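Local coordinates for NreA protein (Staphylococcus carnosus subsp. carnosus TM300, PDB 4IUH) that binds nitrate in the cytosol through a GAF domain and so serves as the nitrate receptor of the staphylococcal nitrate regulation system, at residues R89-D94 against A117-P122; D30-T35 against Q154-F159; S52-W57 against M70-P75. All blocks are in the same frame, centred on the assembly; numbering follows the deposited sequence.

Interaction 1. Residues R89-D94 against A117-P122; sequences RKIVED and AMVAIP
Val-92 N and Met-118 O form the shortest bond here, 2.7 Å long and nearly straight at 171°. The same two residues return a bond from Met-118 N to Val-92 O, and two residues away on each strand Lys-90 and Ala-120 exchange a second pair, with Ala-120 N 2.9 Å from Lys-90 O. Between these two hydrogen-bonded pairs Ile-91 faces Val-119 as a non-hydrogen-bonded pair. The two strands therefore run antiparallel, their axes 4.8 Å apart. Strand 90-92 is one of the two outermost strands of the five-stranded antiparallel GAF sheet, and a short one, with strand 115-125 beside it; the backbone of Val-119, which makes no bond to Ile-91, hydrogen-bonds with Leu-135 of strand 128-138 on the other side of its strand.

Side chains alternate between the two faces. Val-92 and Met-118 lie side by side, and the extended thioether chain brings Met-118 CE to 3.7 Å from Val-92 CG2; the flexible, unbranched methionine touches both the valine and Leu-79 of helix 78-86. Ala-120 is small enough to let that helix come close, touching Val-83. On the opposite face Ile-91 CG1 lies 4.1 Å from Val-119 CG1, beta-branched neighbours suited to an extended chain.

Arg-89 leans the same way as Ile-121. Its CG sits between the backbone N and the carbonyl carbon (chi1 66°), and a bend at chi3 lays the guanidinium with one face over Ile-121, whose CG1 lies at its centre, 4.1 Å from the plane. The nitrogens meanwhile reach Glu-162 in a salt bridge and the carbonyl oxygens of Thr-148 and Phe-150.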
ATOM      1  N   ARG A  89      -2.502 -10.285  -0.278  1.00 15.25           N
ATOM      2  CA  ARG A  89      -1.952  -9.259   0.604  1.00 13.50           C
ATOM      3  C   ARG A  89      -0.589  -9.654   1.151  1.00 13.06           C
ATOM      4  O   ARG A  89      -0.265 -10.835   1.200  1.00 14.37           O
ATOM      5  CB  ARG A  89      -2.928  -8.913   1.739  1.00 13.95           C
ATOM      6  CG  ARG A  89      -3.198 -10.033   2.732  1.00 15.66           C
ATOM      7  CD  ARG A  89      -4.372  -9.657   3.627  1.00 16.63           C
ATOM      8  NE  ARG A  89      -5.560  -9.358   2.831  1.00 17.39           N
ATOM      9  CZ  ARG A  89      -6.639  -8.727   3.282  1.00 18.21           C
ATOM     10  NH1 ARG A  89      -6.706  -8.316   4.544  1.00 18.39           N
ATOM     11  NH2 ARG A  89      -7.657  -8.505   2.463  1.00 19.20           N
ATOM     12  N   LYS A  90       0.213  -8.661   1.530  1.00 24.39           N
ATOM     13  CA  LYS A  90       1.482  -8.919   2.209  1.00 23.68           C
ATOM     14  C   LYS A  90       1.488  -8.267   3.582  1.00 23.07           C
ATOM     15  O   LYS A  90       1.196  -7.079   3.718  1.00 22.19           O
ATOM     16  CB  LYS A  90       2.678  -8.416   1.397  1.00 22.49           C
ATOM     17  CG  LYS A  90       4.021  -8.739   2.070  1.00 22.49           C
ATOM     18  CD  LYS A  90       5.219  -8.193   1.289  1.00 21.97           C
ATOM     19  CE  LYS A  90       6.547  -8.675   1.882  1.00 22.75           C
ATOM     20  NZ  LYS A  90       6.619 -10.168   1.958  1.00 24.44           N
ATOM     21  N   ILE A  91       1.818  -9.049   4.600  1.00 20.17           N
ATOM     22  CA  ILE A  91       1.799  -8.561   5.973  1.00 20.26           C
ATOM     23  C   ILE A  91       3.190  -8.609   6.589  1.00 20.46           C
ATOM     24  O   ILE A  91       3.840  -9.657   6.615  1.00 21.54           O
ATOM     25  CB  ILE A  91       0.818  -9.368   6.838  1.00 21.99           C
ATOM     26  CG1 ILE A  91      -0.606  -9.197   6.305  1.00 22.41           C
ATOM     27  CG2 ILE A  91       0.892  -8.924   8.285  1.00 22.64           C
ATOM     28  CD1 ILE A  91      -1.490 -10.383   6.543  1.00 24.65           C
ATOM     29  N   VAL A  92       3.651  -7.461   7.072  1.00 13.01           N
ATOM     30  CA  VAL A  92       4.953  -7.387   7.712  1.00 13.65           C
ATOM     31  C   VAL A  92       4.835  -6.796   9.106  1.00 14.64           C
ATOM     32  O   VAL A  92       4.734  -5.580   9.259  1.00 14.19           O
ATOM     33  CB  VAL A  92       5.934  -6.541   6.900  1.00 12.65           C
ATOM     34  CG1 VAL A  92       7.324  -6.620   7.531  1.00 13.81           C
ATOM     35  CG2 VAL A  92       5.961  -7.009   5.458  1.00 11.91           C
ATOM     36  N   GLU A  93       4.858  -7.663  10.115  1.00 29.52           N
ATOM     37  CA  GLU A  93       4.734  -7.230  11.505  1.00 31.04           C
ATOM     38  C   GLU A  93       5.951  -6.425  11.946  1.00 31.45           C
ATOM     39  O   GLU A  93       5.823  -5.483  12.718  1.00 32.19           O
ATOM     40  CB  GLU A  93       4.551  -8.436  12.435  1.00 33.23           C
ATOM     41  CG  GLU A  93       3.450  -9.404  12.024  1.00 33.46           C
ATOM     42  CD  GLU A  93       2.067  -8.970  12.481  1.00 34.11           C
ATOM     43  OE1 GLU A  93       1.944  -7.899  13.122  1.00 34.23           O
ATOM     44  OE2 GLU A  93       1.093  -9.708  12.202  1.00 34.76           O
ATOM     45  N   ASP A  94       7.129  -6.806  11.448  1.00 18.34           N
ATOM     46  CA  ASP A  94       8.393  -6.206  11.880  1.00 19.37           C
ATOM     47  C   ASP A  94       9.319  -6.012  10.684  1.00 18.28           C
ATOM     48  O   ASP A  94      10.048  -6.925  10.280  1.00 18.80           O
ATOM     49  CB  ASP A  94       9.057  -7.091  12.942  1.00 21.91           C
ATOM     50  CG  ASP A  94      10.254  -6.424  13.617  1.00 23.65           C
ATOM     51  OD1 ASP A  94      10.843  -5.482  13.046  1.00 22.89           O
ATOM     52  OD2 ASP A  94      10.620  -6.860  14.730  1.00 26.16           O
ATOM     53  N   ALA A 117       6.227  -1.367  10.441  1.00 15.19           N
ATOM     54  CA  ALA A 117       5.272  -2.461  10.265  1.00 14.42           C
ATOM     55  C   ALA A 117       4.291  -2.068   9.163  1.00 12.93           C
ATOM     56  O   ALA A 117       3.972  -0.890   9.028  1.00 13.02           O
ATOM     57  CB  ALA A 117       4.525  -2.735  11.571  1.00 16.03           C
ATOM     58  N   MET A 118       3.807  -3.038   8.386  1.00 16.45           N
ATOM     59  CA  MET A 118       2.881  -2.721   7.297  1.00 15.38           C
ATOM     60  C   MET A 118       2.006  -3.876   6.803  1.00 15.13           C
ATOM     61  O   MET A 118       2.341  -5.052   6.942  1.00 15.53           O
ATOM     62  CB  MET A 118       3.638  -2.118   6.108  1.00 14.55           C
ATOM     63  CG  MET A 118       4.414  -3.144   5.311  1.00 14.05           C
ATOM     64  SD  MET A 118       5.768  -2.424   4.374  1.00 13.94           S
ATOM     65  CE  MET A 118       6.470  -3.893   3.611  1.00 13.83           C
ATOM     66  N   VAL A 119       0.867  -3.501   6.232  1.00 13.51           N
ATOM     67  CA  VAL A 119       0.000  -4.408   5.493  1.00 13.59           C
ATOM     68  C   VAL A 119      -0.250  -3.792   4.122  1.00 12.88           C
ATOM     69  O   VAL A 119      -0.633  -2.627   4.010  1.00 12.74           O
ATOM     70  CB  VAL A 119      -1.370  -4.605   6.184  1.00 14.84           C
ATOM     71  CG1 VAL A 119      -2.239  -5.559   5.373  1.00 15.68           C
ATOM     72  CG2 VAL A 119      -1.197  -5.123   7.597  1.00 16.08           C
ATOM     73  N   ALA A 120      -0.019  -4.572   3.077  1.00 11.31           N
ATOM     74  CA  ALA A 120      -0.256  -4.118   1.718  1.00 10.95           C
ATOM     75  C   ALA A 120      -1.360  -4.980   1.135  1.00 11.79           C
ATOM     76  O   ALA A 120      -1.254  -6.199   1.133  1.00 12.73           O
ATOM     77  CB  ALA A 120       1.016  -4.237   0.890  1.00 10.40           C
ATOM     78  N   ILE A 121      -2.423  -4.351   0.649  1.00 10.28           N
ATOM     79  CA  ILE A 121      -3.583  -5.101   0.179  1.00 11.56           C
ATOM     80  C   ILE A 121      -3.901  -4.842  -1.289  1.00 11.96           C
ATOM     81  O   ILE A 121      -4.046  -3.693  -1.703  1.00 11.80           O
ATOM     82  CB  ILE A 121      -4.823  -4.796   1.035  1.00 12.67           C
ATOM     83  CG1 ILE A 121      -4.562  -5.190   2.489  1.00 12.79           C
ATOM     84  CG2 ILE A 121      -6.031  -5.536   0.511  1.00 14.43           C
ATOM     85  CD1 ILE A 121      -5.562  -4.605   3.453  1.00 13.95           C
ATOM     86  N   PRO A 122      -4.020  -5.919  -2.079  1.00 12.89           N
ATOM     87  CA  PRO A 122      -4.375  -5.806  -3.497  1.00 13.81           C
ATOM     88  C   PRO A 122      -5.733  -5.162  -3.682  1.00 15.06           C
ATOM     89  O   PRO A 122      -6.695  -5.558  -3.022  1.00 16.16           O
ATOM     90  CB  PRO A 122      -4.406  -7.262  -3.974  1.00 15.19           C
ATOM     91  CG  PRO A 122      -4.598  -8.070  -2.729  1.00 15.47           C
ATOM     92  CD  PRO A 122      -3.865  -7.320  -1.659  1.00 13.62           C
TER

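Interaction 2. Residues D30-T35 against Q154-F159; sequences DEIRET and QRLGSF
Arg-155 reaches from the loop that follows strand 128-138 to Glu-31 on helix 25-36, its CB directed toward the helix. With CG anti to the backbone N (chi1 -151°) and the chain extended as far as NE, the long side chain spans the distance to the helix. CG passes 3.7 Å from Glu-31 OE1, and CD follows, still alongside Glu-31 OE1 at 4.0 Å. NE then donates to the same oxygen over 3.1 Å in a nearly straight bond (170°); Glu-31 OE1 accepts through its syn lone pair and lies close to the guanidinium plane. At the tip, NH2 donates to Glu-31 OE2 at 2.9 Å, again on the syn side but out of the carboxylate plane. This is a side-on, two-nitrogen salt bridge, one oxygen to each nitrogen, and the two flat groups are turned 34° from each other. NH2 also lies 2.6 Å from Thr-35 OG1 at the guanidinium edge, while NH1 makes a salt bridge to Glu-36 at the end of the same helix, so two carboxylates share the charge.

Glu-31 and Thr-35 are one helical turn apart, which places both polar groups on the side of the helix that meets the loop. In this GAF domain the contact fastens the N-terminal helix to the segment near the C terminus, both lying over the sheet. A water donates to Glu-31 OE1 and to Arg-155 O, 2.7 Å from the latter, linking carboxylate and loop backbone.

Beneath the polar cluster the contact turns apolar. Ile-32 CG1 lies 3.9 Å from Arg-155 NE, and Ile-32 CD1 meets Leu-156 CD1 at 3.8 Å, the two side chains crossing at about a right angle. Leu-156, buried, rests in turn on Ile-43 of strand 40-47, and Ile-32 on Phe-150.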
ATOM      1  N   ASP A  30      -7.931   8.873   4.282  1.00 26.65           N
ATOM      2  CA  ASP A  30      -7.829   9.491   5.601  1.00 28.53           C
ATOM      3  C   ASP A  30      -8.729   8.799   6.626  1.00 29.40           C
ATOM      4  O   ASP A  30      -8.306   8.541   7.751  1.00 29.43           O
ATOM      5  CB  ASP A  30      -8.169  10.985   5.536  1.00 31.92           C
ATOM      6  CG  ASP A  30      -7.138  11.788   4.765  1.00 31.75           C
ATOM      7  OD1 ASP A  30      -7.491  12.851   4.216  1.00 34.30           O
ATOM      8  OD2 ASP A  30      -5.971  11.360   4.702  1.00 29.40           O
ATOM      9  N   GLU A  31      -9.967   8.504   6.235  1.00 30.48           N
ATOM     10  CA  GLU A  31     -10.890   7.787   7.110  1.00 31.66           C
ATOM     11  C   GLU A  31     -10.306   6.443   7.538  1.00 29.07           C
ATOM     12  O   GLU A  31     -10.265   6.124   8.724  1.00 29.84           O
ATOM     13  CB  GLU A  31     -12.243   7.579   6.422  1.00 33.22           C
ATOM     14  CG  GLU A  31     -13.288   6.879   7.287  1.00 35.08           C
ATOM     15  CD  GLU A  31     -13.188   5.359   7.243  1.00 32.86           C
ATOM     16  OE1 GLU A  31     -12.994   4.800   6.139  1.00 30.86           O
ATOM     17  OE2 GLU A  31     -13.302   4.726   8.316  1.00 33.47           O
ATOM     18  N   ILE A  32      -9.857   5.660   6.561  1.00 26.38           N
ATOM     19  CA  ILE A  32      -9.282   4.347   6.835  1.00 24.19           C
ATOM     20  C   ILE A  32      -8.116   4.434   7.821  1.00 23.46           C
ATOM     21  O   ILE A  32      -8.090   3.719   8.823  1.00 23.78           O
ATOM     22  CB  ILE A  32      -8.831   3.642   5.536  1.00 21.75           C
ATOM     23  CG1 ILE A  32     -10.047   3.294   4.676  1.00 22.84           C
ATOM     24  CG2 ILE A  32      -8.030   2.393   5.858  1.00 19.76           C
ATOM     25  CD1 ILE A  32      -9.718   3.022   3.214  1.00 21.33           C
ATOM     26  N   ARG A  33      -7.176   5.333   7.552  1.00 22.94           N
ATOM     27  CA  ARG A  33      -5.990   5.464   8.392  1.00 22.54           C
ATOM     28  C   ARG A  33      -6.335   5.876   9.819  1.00 25.18           C
ATOM     29  O   ARG A  33      -5.858   5.271  10.778  1.00 25.14           O
ATOM     30  CB  ARG A  33      -4.997   6.457   7.785  1.00 22.16           C
ATOM     31  CG  ARG A  33      -3.651   6.471   8.486  1.00 21.70           C
ATOM     32  CD  ARG A  33      -2.796   7.637   8.035  1.00 22.35           C
ATOM     33  NE  ARG A  33      -3.396   8.921   8.382  1.00 25.40           N
ATOM     34  CZ  ARG A  33      -3.297   9.493   9.579  1.00 27.86           C
ATOM     35  NH1 ARG A  33      -2.622   8.897  10.553  1.00 27.56           N
ATOM     36  NH2 ARG A  33      -3.874  10.663   9.807  1.00 30.99           N
ATOM     37  N   GLU A  34      -7.163   6.909   9.950  1.00 33.41           N
ATOM     38  CA  GLU A  34      -7.542   7.438  11.257  1.00 36.54           C
ATOM     39  C   GLU A  34      -8.302   6.408  12.084  1.00 37.32           C
ATOM     40  O   GLU A  34      -7.972   6.160  13.243  1.00 38.48           O
ATOM     41  CB  GLU A  34      -8.413   8.688  11.095  1.00 39.68           C
ATOM     42  CG  GLU A  34      -7.717   9.890  10.469  1.00 40.16           C
ATOM     43  CD  GLU A  34      -8.698  10.995  10.075  1.00 43.39           C
ATOM     44  OE1 GLU A  34      -9.929  10.788  10.198  1.00 44.93           O
ATOM     45  OE2 GLU A  34      -8.236  12.073   9.641  1.00 44.56           O
ATOM     46  N   THR A  35      -9.324   5.817  11.476  1.00 31.54           N
ATOM     47  CA  THR A  35     -10.215   4.907  12.180  1.00 32.96           C
ATOM     48  C   THR A  35      -9.557   3.573  12.522  1.00 30.99           C
ATOM     49  O   THR A  35      -9.865   2.978  13.552  1.00 32.69           O
ATOM     50  CB  THR A  35     -11.506   4.647  11.378  1.00 33.74           C
ATOM     51  OG1 THR A  35     -11.159   4.152  10.082  1.00 30.76           O
ATOM     52  CG2 THR A  35     -12.316   5.931  11.219  1.00 36.61           C
ATOM     53  N   GLN A 154     -16.487  -1.843  -0.015  1.00 38.26           N
ATOM     54  CA  GLN A 154     -17.405  -0.812   0.454  1.00 40.69           C
ATOM     55  C   GLN A 154     -16.744   0.138   1.451  1.00 39.20           C
ATOM     56  O   GLN A 154     -17.321   0.464   2.484  1.00 41.04           O
ATOM     57  CB  GLN A 154     -18.676  -1.435   1.046  1.00 44.22           C
ATOM     58  N   ARG A 155     -15.533   0.579   1.136  1.00 33.88           N
ATOM     59  CA  ARG A 155     -14.834   1.523   1.996  1.00 32.76           C
ATOM     60  C   ARG A 155     -13.816   2.338   1.207  1.00 30.77           C
ATOM     61  O   ARG A 155     -13.227   3.292   1.719  1.00 30.29           O
ATOM     62  CB  ARG A 155     -14.158   0.795   3.159  1.00 31.34           C
ATOM     63  CG  ARG A 155     -14.040   1.645   4.411  1.00 31.91           C
ATOM     64  CD  ARG A 155     -13.543   0.845   5.584  1.00 31.14           C
ATOM     65  NE  ARG A 155     -13.063   1.720   6.646  1.00 31.40           N
ATOM     66  CZ  ARG A 155     -12.507   1.288   7.773  1.00 31.07           C
ATOM     67  NH1 ARG A 155     -12.369  -0.012   7.993  1.00 30.50           N
ATOM     68  NH2 ARG A 155     -12.092   2.155   8.683  1.00 31.70           N
ATOM     69  N   LEU A 156     -13.626   1.961  -0.052  1.00 27.48           N
ATOM     70  CA  LEU A 156     -12.685   2.650  -0.921  1.00 26.00           C
ATOM     71  C   LEU A 156     -13.211   2.629  -2.353  1.00 27.41           C
ATOM     72  O   LEU A 156     -12.553   2.123  -3.262  1.00 26.08           O
ATOM     73  CB  LEU A 156     -11.305   1.983  -0.841  1.00 22.86           C
ATOM     74  CG  LEU A 156     -10.123   2.822  -1.319  1.00 21.37           C
ATOM     75  CD1 LEU A 156      -9.941   4.034  -0.425  1.00 21.96           C
ATOM     76  CD2 LEU A 156      -8.857   1.990  -1.368  1.00 18.76           C
ATOM     77  N   GLY A 157     -14.410   3.169  -2.543  1.00 30.49           N
ATOM     78  CA  GLY A 157     -15.008   3.263  -3.859  1.00 32.51           C
ATOM     79  C   GLY A 157     -15.401   1.927  -4.460  1.00 32.94           C
ATOM     80  O   GLY A 157     -16.055   1.108  -3.815  1.00 33.82           O
ATOM     81  N   SER A 158     -14.991   1.708  -5.705  1.00 48.50           N
ATOM     82  CA  SER A 158     -15.349   0.500  -6.436  1.00 49.58           C
ATOM     83  C   SER A 158     -14.333  -0.621  -6.235  1.00 46.74           C
ATOM     84  O   SER A 158     -14.479  -1.707  -6.793  1.00 47.62           O
ATOM     85  CB  SER A 158     -15.487   0.810  -7.930  1.00 51.54           C
ATOM     86  OG  SER A 158     -14.223   1.100  -8.513  1.00 49.30           O
ATOM     87  N   PHE A 159     -13.300  -0.359  -5.444  1.00 31.01           N
ATOM     88  CA  PHE A 159     -12.259  -1.358  -5.234  1.00 28.74           C
ATOM     89  C   PHE A 159     -12.698  -2.427  -4.243  1.00 29.10           C
ATOM     90  O   PHE A 159     -13.463  -2.161  -3.319  1.00 30.13           O
ATOM     91  CB  PHE A 159     -10.959  -0.702  -4.765  1.00 25.90           C
ATOM     92  CG  PHE A 159     -10.351   0.224  -5.777  1.00 25.69           C
ATOM     93  CD1 PHE A 159     -10.181  -0.180  -7.090  1.00 26.46           C
ATOM     94  CD2 PHE A 159      -9.961   1.504  -5.418  1.00 25.12           C
ATOM     95  CE1 PHE A 159      -9.626   0.672  -8.028  1.00 26.69           C
ATOM     96  CE2 PHE A 159      -9.406   2.365  -6.349  1.00 25.39           C
ATOM     97  CZ  PHE A 159      -9.238   1.951  -7.658  1.00 26.14           C
TER
HETATM   98  O   HOH W   1     -13.846   5.035   3.695  1.00 24.60           O

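Interaction 3. Residues S52-W57 against M70-P75; sequences SAVIKW and MIVLRP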
ATOM      1  N   SER A  52       5.420   2.301 -21.239  1.00 47.14           N
ATOM      2  CA  SER A  52       4.410   1.385 -20.731  1.00 44.90           C
ATOM      3  C   SER A  52       3.682   2.029 -19.563  1.00 41.96           C
ATOM      4  O   SER A  52       3.989   3.156 -19.175  1.00 41.73           O
ATOM      5  CB  SER A  52       5.069   0.095 -20.252  1.00 43.31           C
ATOM      6  OG  SER A  52       5.913   0.350 -19.140  1.00 40.72           O
ATOM      7  N   ALA A  53       2.721   1.311 -18.998  1.00 32.95           N
ATOM      8  CA  ALA A  53       2.054   1.775 -17.793  1.00 30.32           C
ATOM      9  C   ALA A  53       3.033   1.745 -16.621  1.00 27.59           C
ATOM     10  O   ALA A  53       3.927   0.904 -16.572  1.00 27.12           O
ATOM     11  CB  ALA A  53       0.837   0.918 -17.494  1.00 29.49           C
ATOM     12  N   VAL A  54       2.875   2.682 -15.695  1.00 26.21           N
ATOM     13  CA  VAL A  54       3.675   2.688 -14.477  1.00 23.83           C
ATOM     14  C   VAL A  54       2.774   2.761 -13.256  1.00 21.63           C
ATOM     15  O   VAL A  54       1.593   3.097 -13.362  1.00 22.19           O
ATOM     16  CB  VAL A  54       4.649   3.881 -14.427  1.00 24.87           C
ATOM     17  CG1 VAL A  54       5.694   3.767 -15.522  1.00 27.22           C
ATOM     18  CG2 VAL A  54       3.883   5.204 -14.524  1.00 26.26           C
ATOM     19  N   ILE A  55       3.341   2.454 -12.095  1.00 19.49           N
ATOM     20  CA  ILE A  55       2.622   2.573 -10.838  1.00 17.67           C
ATOM     21  C   ILE A  55       3.191   3.714 -10.012  1.00 17.48           C
ATOM     22  O   ILE A  55       4.407   3.851  -9.864  1.00 17.55           O
ATOM     23  CB  ILE A  55       2.706   1.275 -10.015  1.00 15.73           C
ATOM     24  CG1 ILE A  55       2.090   0.114 -10.798  1.00 16.38           C
ATOM     25  CG2 ILE A  55       2.021   1.456  -8.658  1.00 14.21           C
ATOM     26  CD1 ILE A  55       0.575   0.170 -10.898  1.00 16.90           C
ATOM     27  N   LYS A  56       2.303   4.547  -9.487  1.00 17.64           N
ATOM     28  CA  LYS A  56       2.712   5.629  -8.612  1.00 17.83           C
ATOM     29  C   LYS A  56       1.862   5.599  -7.353  1.00 16.54           C
ATOM     30  O   LYS A  56       0.704   5.166  -7.378  1.00 16.28           O
ATOM     31  CB  LYS A  56       2.559   6.979  -9.315  1.00 20.43           C
ATOM     32  CG  LYS A  56       3.565   7.243 -10.429  1.00 22.28           C
ATOM     33  CD  LYS A  56       3.380   8.636 -11.011  1.00 25.26           C
ATOM     34  CE  LYS A  56       4.372   8.903 -12.140  1.00 27.55           C
ATOM     35  NZ  LYS A  56       4.150  10.224 -12.814  1.00 31.00           N
ATOM     36  N   TRP A  57       2.443   6.039  -6.247  1.00 16.09           N
ATOM     37  CA  TRP A  57       1.664   6.254  -5.041  1.00 15.58           C
ATOM     38  C   TRP A  57       0.902   7.576  -5.198  1.00 17.73           C
ATOM     39  O   TRP A  57       1.398   8.650  -4.855  1.00 19.19           O
ATOM     40  CB  TRP A  57       2.564   6.239  -3.804  1.00 14.79           C
ATOM     41  CG  TRP A  57       3.237   4.904  -3.587  1.00 13.02           C
ATOM     42  CD1 TRP A  57       4.520   4.564  -3.917  1.00 12.98           C
ATOM     43  CD2 TRP A  57       2.648   3.736  -3.014  1.00 11.53           C
ATOM     44  NE1 TRP A  57       4.772   3.253  -3.572  1.00 11.54           N
ATOM     45  CE2 TRP A  57       3.636   2.725  -3.009  1.00 10.65           C
ATOM     46  CE3 TRP A  57       1.384   3.448  -2.477  1.00 11.20           C
ATOM     47  CZ2 TRP A  57       3.393   1.445  -2.501  1.00  9.53           C
ATOM     48  CZ3 TRP A  57       1.147   2.178  -1.975  1.00 10.07           C
ATOM     49  CH2 TRP A  57       2.145   1.193  -1.995  1.00  9.26           C
ATOM     50  N   MET A  70       7.934  10.927  -5.787  1.00 34.94           N
ATOM     51  CA  MET A  70       8.977  10.724  -6.780  1.00 35.74           C
ATOM     52  C   MET A  70       9.098   9.261  -7.183  1.00 33.39           C
ATOM     53  O   MET A  70       9.828   8.925  -8.110  1.00 34.00           O
ATOM     54  CB  MET A  70      10.323  11.210  -6.245  1.00 38.04           C
ATOM     55  CG  MET A  70      10.383  12.694  -5.921  1.00 41.32           C
ATOM     56  SD  MET A  70      12.044  13.200  -5.404  1.00 44.64           S
ATOM     57  CE  MET A  70      12.350  12.029  -4.072  1.00 42.29           C
ATOM     58  N   ILE A  71       8.392   8.387  -6.482  1.00 22.00           N
ATOM     59  CA  ILE A  71       8.483   6.963  -6.767  1.00 20.01           C
ATOM     60  C   ILE A  71       7.699   6.601  -8.024  1.00 20.10           C
ATOM     61  O   ILE A  71       6.504   6.877  -8.133  1.00 19.92           O
ATOM     62  CB  ILE A  71       7.994   6.122  -5.574  1.00 17.51           C
ATOM     63  CG1 ILE A  71       8.885   6.376  -4.357  1.00 17.77           C
ATOM     64  CG2 ILE A  71       7.979   4.643  -5.928  1.00 15.90           C
ATOM     65  CD1 ILE A  71       8.402   5.689  -3.094  1.00 15.85           C
ATOM     66  N   VAL A  72       8.395   6.008  -8.985  1.00 20.82           N
ATOM     67  CA  VAL A  72       7.762   5.507 -10.198  1.00 21.23           C
ATOM     68  C   VAL A  72       8.201   4.067 -10.416  1.00 20.20           C
ATOM     69  O   VAL A  72       9.379   3.785 -10.642  1.00 21.14           O
ATOM     70  CB  VAL A  72       8.130   6.335 -11.439  1.00 24.29           C
ATOM     71  CG1 VAL A  72       7.317   5.866 -12.636  1.00 25.00           C
ATOM     72  CG2 VAL A  72       7.898   7.813 -11.183  1.00 25.94           C
ATOM     73  N   LEU A  73       7.242   3.156 -10.334  1.00 18.63           N
ATOM     74  CA  LEU A  73       7.534   1.741 -10.442  1.00 17.90           C
ATOM     75  C   LEU A  73       7.182   1.216 -11.824  1.00 19.42           C
ATOM     76  O   LEU A  73       6.080   1.439 -12.327  1.00 19.83           O
ATOM     77  CB  LEU A  73       6.754   0.967  -9.378  1.00 15.64           C
ATOM     78  CG  LEU A  73       6.971   1.421  -7.931  1.00 14.33           C
ATOM     79  CD1 LEU A  73       6.005   0.724  -7.010  1.00 12.60           C
ATOM     80  CD2 LEU A  73       8.402   1.147  -7.492  1.00 14.59           C
ATOM     81  N   ARG A  74       8.130   0.519 -12.438  1.00 20.64           N
ATOM     82  CA  ARG A  74       7.843  -0.239 -13.642  1.00 22.27           C
ATOM     83  C   ARG A  74       6.920  -1.399 -13.242  1.00 20.82           C
ATOM     84  O   ARG A  74       6.829  -1.739 -12.065  1.00 18.76           O
ATOM     85  CB  ARG A  74       9.149  -0.737 -14.279  1.00 24.24           C
ATOM     86  CG  ARG A  74       9.907   0.323 -15.091  1.00 26.77           C
ATOM     87  CD  ARG A  74      11.273  -0.194 -15.560  1.00 28.87           C
ATOM     88  NE  ARG A  74      11.785   0.531 -16.726  1.00 32.19           N
ATOM     89  CZ  ARG A  74      12.758   0.089 -17.525  1.00 34.99           C
ATOM     90  NH1 ARG A  74      13.334  -1.086 -17.292  1.00 34.89           N
ATOM     91  NH2 ARG A  74      13.158   0.815 -18.564  1.00 38.28           N
ATOM     92  N   PRO A  75       6.215  -1.993 -14.219  1.00 22.28           N
ATOM     93  CA  PRO A  75       5.334  -3.131 -13.938  1.00 21.58           C
ATOM     94  C   PRO A  75       6.009  -4.234 -13.119  1.00 20.59           C
ATOM     95  O   PRO A  75       7.093  -4.695 -13.464  1.00 21.84           O
ATOM     96  CB  PRO A  75       4.999  -3.653 -15.337  1.00 24.38           C
ATOM     97  CG  PRO A  75       5.069  -2.454 -16.201  1.00 25.98           C
ATOM     98  CD  PRO A  75       6.175  -1.606 -15.643  1.00 25.11           C
TER
HETATM   99  O   HOH W   2       4.735   7.784  -6.536  1.00 11.20           O
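Two backbone hydrogen bonds join Ile-55 and Leu-73: Ile-55 N donates to Leu-73 O over 2.9 Å and Leu-73 N to Ile-55 O over 3.0 Å, both nearly straight. They make a single antiparallel bridge. Further along, the two segments draw apart and a water takes over, accepting from Trp-57 N at 2.9 Å and donating to Ile-71 O.

The apolar contacts divide between an outer and an inner side. On the outer side Val-72 sits between two neighbours, its CG1 branch 3.8 Å from Val-54 CB and its CG2 branch 3.8 Å from Lys-56 CE. Lysine suits this partly exposed place because its extended methylenes lie alongside the valine while NZ goes on to a salt bridge with Glu-47. On the inner side Ile-55 and Leu-73 meet CB to CB, and both press against Ala-80 of helix 78-86. Trp-57, with CG anti to the carbonyl carbon (chi1 -63°), turns its indole so that Ile-71 comes to the ring edge, CG2 4.0 Å from Trp-57 CD1. Both residues also touch Ile-109 of helix 108-112, and the broad indole reaches Ala-80 as well.

Beyond the bridge the ring of Pro-75 packs by its CD against the backbone, 3.5 Å from Ala-53 O. Proline has no N-H to give to Ala-53 O, which is consistent with the pairing going no further than the one bridge.

Strand 54-61 is one of the two outermost strands of the antiparallel GAF sheet, bonded on its inner edge to strand 40-47. The arrangement is that of a connecting loop, on its way to helix 78-86, laid against an edge strand by one isolated beta bridge.

Overall arrangement
From the N terminus, helix 25-36 supplies the first half of interaction 2, whose partner arrives only at residues 154-159, so this contact closes a loop holding nearly the whole domain. Within it, interaction 3 closes first, a short loop that starts within strand 54-61 and returns along 70-75. The chain then passes through helix 78-86 before interaction 1 opens; its loop, largely helical, closes on strand 115-125. Interactions 3 and 1 thus follow in series, inside the long loop, and none cross. They lie at the two outer strands of one sheet, their centres about 20 Å apart, whereas interaction 2 ties the N-terminal helix to the C-terminal segment.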